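Microcin B17-processing protein McbD (Escherichia coli str. K-12 substr. MG1655, PDB 6GRH) is needed to process the inactive microcin B17 precursor McbA into the active peptide, and belongs to the YcaO family of cyclodehydratases. Local coordinates at residues S173-W178 with D361-M366; Y177-K182 with V387-M392; D336-Y341 with T355-P360. The protein carries 1 engineered substitution. All coordinates share one frame; numbering follows the deposited sequence. Where two conformers were deposited one is given.

Contact 1: S173-W178 with D361-M366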
loop_
_atom_site.group_PDB
_atom_site.type_symbol
_atom_site.label_atom_id
_atom_site.label_comp_id
_atom_site.label_asym_id
_atom_site.label_seq_id
_atom_site.Cartn_x
_atom_site.Cartn_y
_atom_site.Cartn_z
ATOM N N SER E 173 8.822 -22.320 -48.907
ATOM C CA SER E 173 8.491 -21.193 -49.797
ATOM C C SER E 173 9.655 -20.228 -49.972
ATOM O O SER E 173 9.924 -19.772 -51.071
ATOM C CB SER E 173 7.258 -20.412 -49.319
ATOM O OG SER E 173 6.095 -21.239 -49.352
ATOM N N LEU E 174 10.351 -19.937 -48.894
ATOM C CA LEU E 174 11.459 -18.991 -48.927
ATOM C C LEU E 174 12.647 -19.521 -49.734
ATOM O O LEU E 174 13.270 -18.759 -50.473
ATOM C CB LEU E 174 11.916 -18.681 -47.505
ATOM C CG LEU E 174 13.159 -17.796 -47.344
ATOM C CD1 LEU E 174 12.937 -16.381 -47.871
ATOM C CD2 LEU E 174 13.599 -17.777 -45.896
ATOM N N LEU E 175 12.981 -20.798 -49.543
ATOM C CA LEU E 175 14.068 -21.431 -50.294
ATOM C C LEU E 175 13.798 -21.495 -51.789
ATOM O O LEU E 175 14.695 -21.223 -52.579
ATOM C CB LEU E 175 14.372 -22.831 -49.771
ATOM C CG LEU E 175 15.054 -22.848 -48.407
ATOM C CD1 LEU E 175 14.857 -24.193 -47.712
ATOM C CD2 LEU E 175 16.529 -22.512 -48.526
ATOM N N LEU E 176 12.576 -21.844 -52.182
ATOM C CA LEU E 176 12.222 -21.841 -53.602
ATOM C C LEU E 176 12.317 -20.429 -54.201
ATOM O O LEU E 176 12.873 -20.249 -55.290
ATOM C CB LEU E 176 10.836 -22.432 -53.845
ATOM C CG LEU E 176 10.636 -22.751 -55.329
ATOM C CD1 LEU E 176 11.556 -23.890 -55.750
ATOM C CD2 LEU E 176 9.189 -23.090 -55.646
ATOM N N TYR E 177 11.803 -19.439 -53.471
ATOM C CA TYR E 177 11.927 -18.020 -53.864
ATOM C C TYR E 177 13.388 -17.579 -53.969
ATOM O O TYR E 177 13.788 -16.956 -54.963
ATOM C CB TYR E 177 11.218 -17.117 -52.865
ATOM C CG TYR E 177 11.517 -15.645 -53.042
ATOM C CD1 TYR E 177 11.015 -14.943 -54.125
ATOM C CD2 TYR E 177 12.295 -14.966 -52.136
ATOM C CE1 TYR E 177 11.278 -13.593 -54.298
ATOM C CE2 TYR E 177 12.572 -13.621 -52.293
ATOM C CZ TYR E 177 12.058 -12.936 -53.368
ATOM O OH TYR E 177 12.328 -11.606 -53.513
ATOM N N TRP E 178 14.169 -17.911 -52.943
ATOM C CA TRP E 178 15.606 -17.640 -52.947
ATOM C C TRP E 178 16.283 -18.215 -54.204
ATOM O O TRP E 178 16.961 -17.488 -54.933
ATOM C CB TRP E 178 16.252 -18.224 -51.695
ATOM C CG TRP E 178 17.755 -18.146 -51.662
ATOM C CD1 TRP E 178 18.633 -19.191 -51.542
ATOM C CD2 TRP E 178 18.546 -16.965 -51.718
ATOM N NE1 TRP E 178 19.915 -18.726 -51.506
ATOM C CE2 TRP E 178 19.896 -17.363 -51.615
ATOM C CE3 TRP E 178 18.247 -15.598 -51.830
ATOM C CZ2 TRP E 178 20.952 -16.448 -51.635
ATOM C CZ3 TRP E 178 19.302 -14.681 -51.840
ATOM C CH2 TRP E 178 20.636 -15.115 -51.751
ATOM N N ASP E 361 11.865 -35.347 -48.958
ATOM C CA ASP E 361 11.444 -34.906 -50.290
ATOM C C ASP E 361 11.329 -33.387 -50.476
ATOM O O ASP E 361 11.040 -32.908 -51.584
ATOM C CB ASP E 361 10.128 -35.594 -50.650
ATOM C CG ASP E 361 10.325 -37.068 -50.977
ATOM O OD1 ASP E 361 11.386 -37.420 -51.545
ATOM O OD2 ASP E 361 9.425 -37.881 -50.661
ATOM N N PHE E 362 11.572 -32.641 -49.403
ATOM C CA PHE E 362 11.660 -31.197 -49.437
ATOM C C PHE E 362 13.046 -30.851 -48.883
ATOM O O PHE E 362 13.824 -31.758 -48.514
ATOM C CB PHE E 362 10.568 -30.593 -48.540
ATOM C CG PHE E 362 9.155 -30.723 -49.080
ATOM C CD1 PHE E 362 8.462 -31.922 -48.985
ATOM C CD2 PHE E 362 8.505 -29.631 -49.626
ATOM C CE1 PHE E 362 7.167 -32.042 -49.457
ATOM C CE2 PHE E 362 7.200 -29.746 -50.111
ATOM C CZ PHE E 362 6.529 -30.950 -50.013
ATOM N N PHE E 363 13.369 -29.564 -48.807
ATOM C CA PHE E 363 14.621 -29.163 -48.143
ATOM C C PHE E 363 14.636 -29.567 -46.662
ATOM O O PHE E 363 13.696 -29.294 -45.931
ATOM C CB PHE E 363 14.876 -27.676 -48.311
ATOM C CG PHE E 363 15.130 -27.290 -49.730
ATOM C CD1 PHE E 363 16.383 -27.510 -50.299
ATOM C CD2 PHE E 363 14.125 -26.745 -50.506
ATOM C CE1 PHE E 363 16.628 -27.169 -51.604
ATOM C CE2 PHE E 363 14.362 -26.389 -51.810
ATOM C CZ PHE E 363 15.607 -26.610 -52.378
ATOM N N LEU E 364 15.691 -30.264 -46.241
ATOM C CA LEU E 364 15.809 -30.695 -44.833
ATOM C C LEU E 364 16.199 -29.554 -43.897
ATOM O O LEU E 364 15.930 -29.617 -42.703
ATOM C CB LEU E 364 16.789 -31.879 -44.692
ATOM C CG LEU E 364 16.180 -33.238 -45.055
ATOM C CD1 LEU E 364 17.245 -34.314 -45.125
ATOM C CD2 LEU E 364 15.093 -33.668 -44.088
ATOM N N HIS E 365 16.842 -28.531 -44.426
ATOM C CA HIS E 365 17.164 -27.346 -43.653
ATOM C C HIS E 365 17.341 -26.175 -44.620
ATOM O O HIS E 365 17.230 -26.370 -45.821
ATOM C CB HIS E 365 18.423 -27.604 -42.814
ATOM C CG HIS E 365 19.635 -27.925 -43.624
ATOM N ND1 HIS E 365 20.338 -26.968 -44.318
ATOM C CD2 HIS E 365 20.300 -29.089 -43.804
ATOM C CE1 HIS E 365 21.368 -27.533 -44.919
ATOM N NE2 HIS E 365 21.377 -28.819 -44.611
ATOM N N MET E 366 17.634 -24.980 -44.121
ATOM C CA MET E 366 17.593 -23.780 -44.967
ATOM C C MET E 366 18.938 -23.171 -45.357
ATOM O O MET E 366 18.974 -22.075 -45.934
ATOM C CB MET E 366 16.685 -22.715 -44.327
ATOM C CG MET E 366 17.273 -21.925 -43.178
ATOM S SD MET E 366 16.135 -20.620 -42.656
ATOM C CE MET E 366 16.285 -19.425 -43.973
#

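Contact 2: Y177-K182 with V387-M392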
loop_
_atom_site.group_PDB
_atom_site.type_symbol
_atom_site.label_atom_id
_atom_site.label_comp_id
_atom_site.label_asym_id
_atom_site.label_seq_id
_atom_site.Cartn_x
_atom_site.Cartn_y
_atom_site.Cartn_z
ATOM N N TYR E 177 11.803 -19.439 -53.471
ATOM C CA TYR E 177 11.927 -18.020 -53.864
ATOM C C TYR E 177 13.388 -17.579 -53.969
ATOM O O TYR E 177 13.788 -16.956 -54.963
ATOM C CB TYR E 177 11.218 -17.117 -52.865
ATOM C CG TYR E 177 11.517 -15.645 -53.042
ATOM C CD1 TYR E 177 11.015 -14.943 -54.125
ATOM C CD2 TYR E 177 12.295 -14.966 -52.136
ATOM C CE1 TYR E 177 11.278 -13.593 -54.298
ATOM C CE2 TYR E 177 12.572 -13.621 -52.293
ATOM C CZ TYR E 177 12.058 -12.936 -53.368
ATOM O OH TYR E 177 12.328 -11.606 -53.513
ATOM N N TRP E 178 14.169 -17.911 -52.943
ATOM C CA TRP E 178 15.606 -17.640 -52.947
ATOM C C TRP E 178 16.283 -18.215 -54.204
ATOM O O TRP E 178 16.961 -17.488 -54.933
ATOM C CB TRP E 178 16.252 -18.224 -51.695
ATOM C CG TRP E 178 17.755 -18.146 -51.662
ATOM C CD1 TRP E 178 18.633 -19.191 -51.542
ATOM C CD2 TRP E 178 18.546 -16.965 -51.718
ATOM N NE1 TRP E 178 19.915 -18.726 -51.506
ATOM C CE2 TRP E 178 19.896 -17.363 -51.615
ATOM C CE3 TRP E 178 18.247 -15.598 -51.830
ATOM C CZ2 TRP E 178 20.952 -16.448 -51.635
ATOM C CZ3 TRP E 178 19.302 -14.681 -51.840
ATOM C CH2 TRP E 178 20.636 -15.115 -51.751
ATOM N N LEU E 179 16.050 -19.496 -54.478
ATOM C CA LEU E 179 16.742 -20.185 -55.572
ATOM C C LEU E 179 16.322 -19.748 -56.976
ATOM O O LEU E 179 17.164 -19.669 -57.861
ATOM C CB LEU E 179 16.598 -21.701 -55.429
ATOM C CG LEU E 179 17.301 -22.249 -54.181
ATOM C CD1 LEU E 179 16.841 -23.666 -53.860
ATOM C CD2 LEU E 179 18.815 -22.178 -54.305
ATOM N N GLN E 180 15.034 -19.474 -57.167
ATOM C CA GLN E 180 14.460 -19.197 -58.494
ATOM C C GLN E 180 14.109 -17.736 -58.762
ATOM O O GLN E 180 13.954 -17.347 -59.911
ATOM C CB GLN E 180 13.220 -20.061 -58.694
ATOM C CG GLN E 180 13.541 -21.543 -58.650
ATOM C CD GLN E 180 12.408 -22.412 -59.150
ATOM O OE1 GLN E 180 12.553 -23.135 -60.136
ATOM N NE2 GLN E 180 11.271 -22.343 -58.473
ATOM N N GLY E 181 13.968 -16.938 -57.713
ATOM C CA GLY E 181 13.517 -15.560 -57.850
ATOM C C GLY E 181 12.040 -15.339 -58.172
ATOM O O GLY E 181 11.658 -14.217 -58.478
ATOM N N LYS E 182 11.216 -16.383 -58.079
ATOM C CA LYS E 182 9.816 -16.314 -58.509
ATOM C C LYS E 182 8.867 -16.094 -57.327
ATOM O O LYS E 182 8.950 -16.803 -56.315
ATOM C CB LYS E 182 9.439 -17.597 -59.251
ATOM C CG LYS E 182 10.002 -17.657 -60.659
ATOM C CD LYS E 182 10.074 -19.080 -61.190
ATOM C CE LYS E 182 11.017 -19.147 -62.380
ATOM N NZ LYS E 182 11.290 -20.539 -62.834
ATOM N N VAL E 387 24.423 -19.111 -58.664
ATOM C CA VAL E 387 25.057 -18.562 -57.448
ATOM C C VAL E 387 24.222 -18.727 -56.176
ATOM O O VAL E 387 24.783 -18.962 -55.099
ATOM C CB VAL E 387 25.478 -17.068 -57.582
ATOM C CG1 VAL E 387 26.760 -16.947 -58.398
ATOM C CG2 VAL E 387 24.363 -16.203 -58.170
ATOM N N ARG E 388 22.895 -18.645 -56.297
ATOM C CA ARG E 388 22.017 -18.806 -55.137
ATOM C C ARG E 388 22.081 -20.237 -54.581
ATOM O O ARG E 388 21.846 -20.431 -53.386
ATOM C CB ARG E 388 20.557 -18.454 -55.462
ATOM C CG ARG E 388 20.306 -17.059 -56.029
ATOM C CD ARG E 388 20.122 -16.045 -54.945
ATOM N NE ARG E 388 19.771 -14.690 -55.375
ATOM C CZ ARG E 388 18.544 -14.176 -55.447
ATOM N NH1 ARG E 388 17.453 -14.908 -55.224
ATOM N NH2 ARG E 388 18.402 -12.904 -55.781
ATOM N N GLU E 389 22.395 -21.230 -55.420
ATOM C CA GLU E 389 22.457 -22.636 -54.968
ATOM C C GLU E 389 23.602 -22.935 -53.987
ATOM O O GLU E 389 23.552 -23.943 -53.283
ATOM C CB GLU E 389 22.558 -23.602 -56.153
ATOM C CG GLU E 389 21.337 -23.616 -57.061
ATOM C CD GLU E 389 21.513 -24.515 -58.275
ATOM O OE1 GLU E 389 22.607 -24.515 -58.881
ATOM O OE2 GLU E 389 20.553 -25.216 -58.641
ATOM N N SER E 390 24.614 -22.066 -53.949
ATOM C CA SER E 390 25.738 -22.174 -53.023
ATOM C C SER E 390 25.787 -21.087 -51.931
ATOM O O SER E 390 26.745 -21.045 -51.183
ATOM C CB SER E 390 27.036 -22.111 -53.829
ATOM O OG SER E 390 27.158 -20.846 -54.481
ATOM N N LYS E 391 24.770 -20.228 -51.829
ATOM C CA LYS E 391 24.780 -19.097 -50.900
ATOM C C LYS E 391 23.594 -19.198 -49.960
ATOM O O LYS E 391 22.478 -19.466 -50.400
ATOM C CB LYS E 391 24.644 -17.781 -51.651
ATOM C CG LYS E 391 25.930 -17.093 -52.060
ATOM C CD LYS E 391 25.647 -15.656 -52.513
ATOM C CE LYS E 391 25.244 -14.752 -51.345
ATOM N NZ LYS E 391 25.204 -13.299 -51.691
ATOM N N MET E 392 23.802 -18.932 -48.681
ATOM C CA MET E 392 22.667 -18.950 -47.775
ATOM C C MET E 392 21.771 -17.722 -47.980
ATOM O O MET E 392 22.252 -16.604 -48.100
ATOM C CB MET E 392 23.103 -19.047 -46.331
ATOM C CG MET E 392 21.900 -19.118 -45.430
ATOM S SD MET E 392 22.267 -19.759 -43.821
ATOM C CE MET E 392 20.640 -19.524 -43.091
#

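Contact 3: D336-Y341 with T355-P360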
loop_
_atom_site.group_PDB
_atom_site.type_symbol
_atom_site.label_atom_id
_atom_site.label_comp_id
_atom_site.label_asym_id
_atom_site.label_seq_id
_atom_site.Cartn_x
_atom_site.Cartn_y
_atom_site.Cartn_z
ATOM N N ASP E 336 4.321 -38.418 -50.037
ATOM C CA ASP E 336 3.774 -39.102 -48.855
ATOM C C ASP E 336 4.746 -39.100 -47.664
ATOM O O ASP E 336 4.342 -39.435 -46.556
ATOM C CB ASP E 336 3.397 -40.563 -49.180
ATOM C CG ASP E 336 2.299 -40.678 -50.250
ATOM O OD1 ASP E 336 1.541 -39.708 -50.426
ATOM O OD2 ASP E 336 2.188 -41.732 -50.934
ATOM N N ASN E 337 6.014 -38.736 -47.905
ATOM C CA ASN E 337 7.091 -38.835 -46.925
ATOM C C ASN E 337 7.275 -37.535 -46.140
ATOM O O ASN E 337 8.294 -36.850 -46.271
ATOM C CB ASN E 337 8.404 -39.218 -47.622
ATOM C CG ASN E 337 8.352 -40.594 -48.231
ATOM O OD1 ASN E 337 7.865 -41.531 -47.602
ATOM N ND2 ASN E 337 8.847 -40.727 -49.467
ATOM N N ILE E 338 6.264 -37.207 -45.340
ATOM C CA ILE E 338 6.308 -36.061 -44.441
ATOM C C ILE E 338 5.951 -36.602 -43.063
ATOM O O ILE E 338 4.922 -37.278 -42.894
ATOM C CB ILE E 338 5.338 -34.932 -44.843
ATOM C CG1 ILE E 338 5.545 -34.536 -46.302
ATOM C CG2 ILE E 338 5.543 -33.711 -43.949
ATOM C CD1 ILE E 338 4.681 -33.375 -46.773
ATOM N N PHE E 339 6.799 -36.286 -42.092
ATOM C CA PHE E 339 6.759 -36.892 -40.773
ATOM C C PHE E 339 6.683 -35.820 -39.712
ATOM O O PHE E 339 7.162 -34.701 -39.906
ATOM C CB PHE E 339 8.009 -37.771 -40.566
ATOM C CG PHE E 339 8.190 -38.758 -41.657
ATOM C CD1 PHE E 339 7.372 -39.873 -41.720
ATOM C CD2 PHE E 339 9.081 -38.508 -42.696
ATOM C CE1 PHE E 339 7.467 -40.754 -42.781
ATOM C CE2 PHE E 339 9.201 -39.391 -43.738
ATOM C CZ PHE E 339 8.394 -40.522 -43.785
ATOM N N VAL E 340 6.073 -36.180 -38.594
ATOM C CA VAL E 340 5.967 -35.312 -37.462
ATOM C C VAL E 340 6.755 -35.945 -36.325
ATOM O O VAL E 340 6.324 -36.951 -35.757
ATOM C CB VAL E 340 4.501 -35.152 -37.033
ATOM C CG1 VAL E 340 4.397 -34.172 -35.889
ATOM C CG2 VAL E 340 3.622 -34.723 -38.211
ATOM N N TYR E 341 7.902 -35.348 -35.988
ATOM C CA TYR E 341 8.543 -35.629 -34.720
ATOM C C TYR E 341 7.700 -35.003 -33.647
ATOM O O TYR E 341 7.200 -33.871 -33.816
ATOM C CB TYR E 341 9.945 -35.027 -34.636
ATOM C CG TYR E 341 10.441 -34.910 -33.224
ATOM C CD1 TYR E 341 10.945 -36.010 -32.558
ATOM C CD2 TYR E 341 10.398 -33.698 -32.557
ATOM C CE1 TYR E 341 11.416 -35.913 -31.263
ATOM C CE2 TYR E 341 10.829 -33.578 -31.236
ATOM C CZ TYR E 341 11.346 -34.683 -30.589
ATOM O OH TYR E 341 11.777 -34.563 -29.284
ATOM N N THR E 355 6.986 -30.239 -31.561
ATOM C CA THR E 355 6.862 -30.942 -32.833
ATOM C C THR E 355 7.862 -30.393 -33.831
ATOM O O THR E 355 8.224 -29.217 -33.764
ATOM C CB THR E 355 5.460 -30.792 -33.470
ATOM O OG1 THR E 355 5.089 -29.415 -33.457
ATOM C CG2 THR E 355 4.421 -31.609 -32.729
ATOM N N LYS E 356 8.257 -31.239 -34.782
ATOM C CA LYS E 356 8.990 -30.792 -35.969
ATOM C C LYS E 356 8.513 -31.590 -37.170
ATOM O O LYS E 356 8.480 -32.830 -37.138
ATOM C CB LYS E 356 10.503 -30.952 -35.802
ATOM C CG LYS E 356 11.355 -30.399 -36.965
ATOM C CD LYS E 356 12.802 -30.817 -36.780
ATOM C CE LYS E 356 13.752 -30.440 -37.917
ATOM N NZ LYS E 356 14.094 -28.996 -37.881
ATOM N N ILE E 357 8.114 -30.863 -38.206
ATOM C CA ILE E 357 7.734 -31.457 -39.456
ATOM C C ILE E 357 8.958 -31.523 -40.345
ATOM O O ILE E 357 9.604 -30.500 -40.582
ATOM C CB ILE E 357 6.544 -30.722 -40.109
ATOM C CG1 ILE E 357 5.315 -30.984 -39.239
ATOM C CG2 ILE E 357 6.337 -31.242 -41.528
ATOM C CD1 ILE E 357 4.020 -30.421 -39.728
ATOM N N VAL E 358 9.231 -32.741 -40.821
ATOM C CA VAL E 358 10.425 -33.123 -41.560
ATOM C C VAL E 358 10.023 -33.915 -42.798
ATOM O O VAL E 358 9.223 -34.844 -42.697
ATOM C CB VAL E 358 11.325 -34.084 -40.739
ATOM C CG1 VAL E 358 12.542 -34.526 -41.545
ATOM C CG2 VAL E 358 11.771 -33.432 -39.448
ATOM N N SER E 359 10.609 -33.569 -43.943
ATOM C CA SER E 359 10.493 -34.378 -45.148
ATOM C C SER E 359 11.799 -34.430 -45.958
ATOM O O SER E 359 12.309 -33.388 -46.371
ATOM C CB SER E 359 9.374 -33.872 -46.040
ATOM O OG SER E 359 9.261 -34.704 -47.197
ATOM N N PRO E 360 12.324 -35.649 -46.221
ATOM C CA PRO E 360 13.480 -35.764 -47.149
ATOM C C PRO E 360 13.152 -35.496 -48.618
ATOM O O PRO E 360 14.070 -35.456 -49.432
ATOM C CB PRO E 360 13.938 -37.212 -46.957
ATOM C CG PRO E 360 12.673 -37.940 -46.606
ATOM C CD PRO E 360 11.874 -36.975 -45.755
#

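Contact 1: S173-W178 with D361-M366
L175 reaches across from helix 157-180 to F363 and M366 of the loop that follows strand 350-358. The contact is apolar and buried. CD1 of L175 lies 3.5 Å from CB of F363 and 3.7 Å from its CG, so this methyl sits at the root of the phenyl group. CB of L175 is also near the ring, 4.0 Å from CD2 of F363. The leucine meets the ring obliquely. The chi1 of -71° puts CG of L175 anti to its own carbonyl carbon and lets the two methyls fork over the loop.

Both methyls also rest on the loop backbone: CD2 of L175 is 3.6 Å from O of M366, and CD1 is 3.7 Å from O of H365. From the preceding residue, CD2 of L174 touches the terminal CE of M366 at 3.7 Å. The thioether bends at chi3 (-74°), which turns CE toward the helix.

Polar groups of the loop are held nearby. Q172 NE2, from the same helix, bonds to F363 O. D147 OD2 accepts from M366 N, and N373 binds the backbone at F362 and L364. The arrangement is a helix-to-loop hydrophobic contact in the interior of the YcaO fold.

Contact 2: Y177-K182 with V387-M392
The last turn of helix 157-180 meets a short helix-like turn at 387-389, with the CA atoms of L179 and R388 5.5 Å apart; G181 leaves the helix with positive phi. The side chain of R388 lies over one face of the W178 indole. Its CD stands 3.3 Å from the centroid of the six-membered ring, in a CH-pi contact. The guanidinium continues flat across the ring, with planes 11° apart, and makes an off-centre cation-pi interaction. A bend at chi2 (-87°) folds the arginine chain along the indole.

NH1 of R388 donates to W178 O at 2.6 Å. The bond lies near the guanidinium plane and uses a carbonyl lone pair. At the indole edge, NE1 of W178 donates to K391 O at 2.9 Å, although the position of that oxygen is less certain. NE1 also bonds weakly to R388 O at 3.2 Å. CD2 of L179 packs 3.6 Å from R388 O and 4.0 Å from CG of E389.

W178 thus meets R388 at ring face and carbonyl, and more weakly at NE1. The NH1 bond and the stack should restrict rotation of the guanidinium, and the indole probably helps stabilise its positive charge.

Contact 3: D336-Y341 with T355-P360
I338 and I357 meet through their CG2 methyls, 3.5 Å apart, with the side chains passing at a slant. CG1 of I338 takes the other direction and lies 3.8 Å from OG of S359. The two branches of I338 thus reach I357 and S359. Next along the strand, V340 and I357 form a non-hydrogen-bonded pair on the same face. Their branches touch loosely. CG1 of V340 runs alongside CG2 of T355, 4.1 Å away and pointing the same way.

The other face carries F339, V358, Y341 and K356. The F339 ring spans past V358 O to P360, whose CD lies 4.1 Å from CE2, near the ring plane. Chi1 of 161° sets CG of Y341 anti to its backbone N and brings the ring edge-on to the backbone at K356. Its CD2 is 3.9 Å from K356 N.

F339 with V358 and Y341 with K356 are antiparallel hydrogen-bonded pairs. F339 N donates to V358 O at 2.9 Å. Beyond the strands, N337 centres an inverse gamma turn. O of N337 accepts a bond from OG of S359 that is modelled unusually short, at 2.5 Å.

Strands 339-347 and 350-358 form a beta hairpin. Strand 108-115 flanks the first and strand 151-154 the second. Helix 157-180 meets I357 and T355. Helix 82-95 packs on F339, N337 and P360, while Y341 OH bonds to H63.

How the contacts relate
From the N terminus, helix 157-180 supplies the first segments of contacts 1 and 2, which share Y177 and W178. Contact 3 comes next along the chain and closes only the short loop of the hairpin. The chain then runs directly from 355-360 into 361-366, where contact 1 returns to the helix. Contact 2 closes later, at 387-392, and forms the longest loop. Contact 3 lies within both longer loops. Contacts 1 and 2 have centres about 10 Å apart and touch through F363 and L179. D361 and N337 probably link contacts 1 and 3. Contacts 1 and 2 tie two C-terminal loop segments to helix 157-180, while contact 3 pairs the hairpin strands that lead into them.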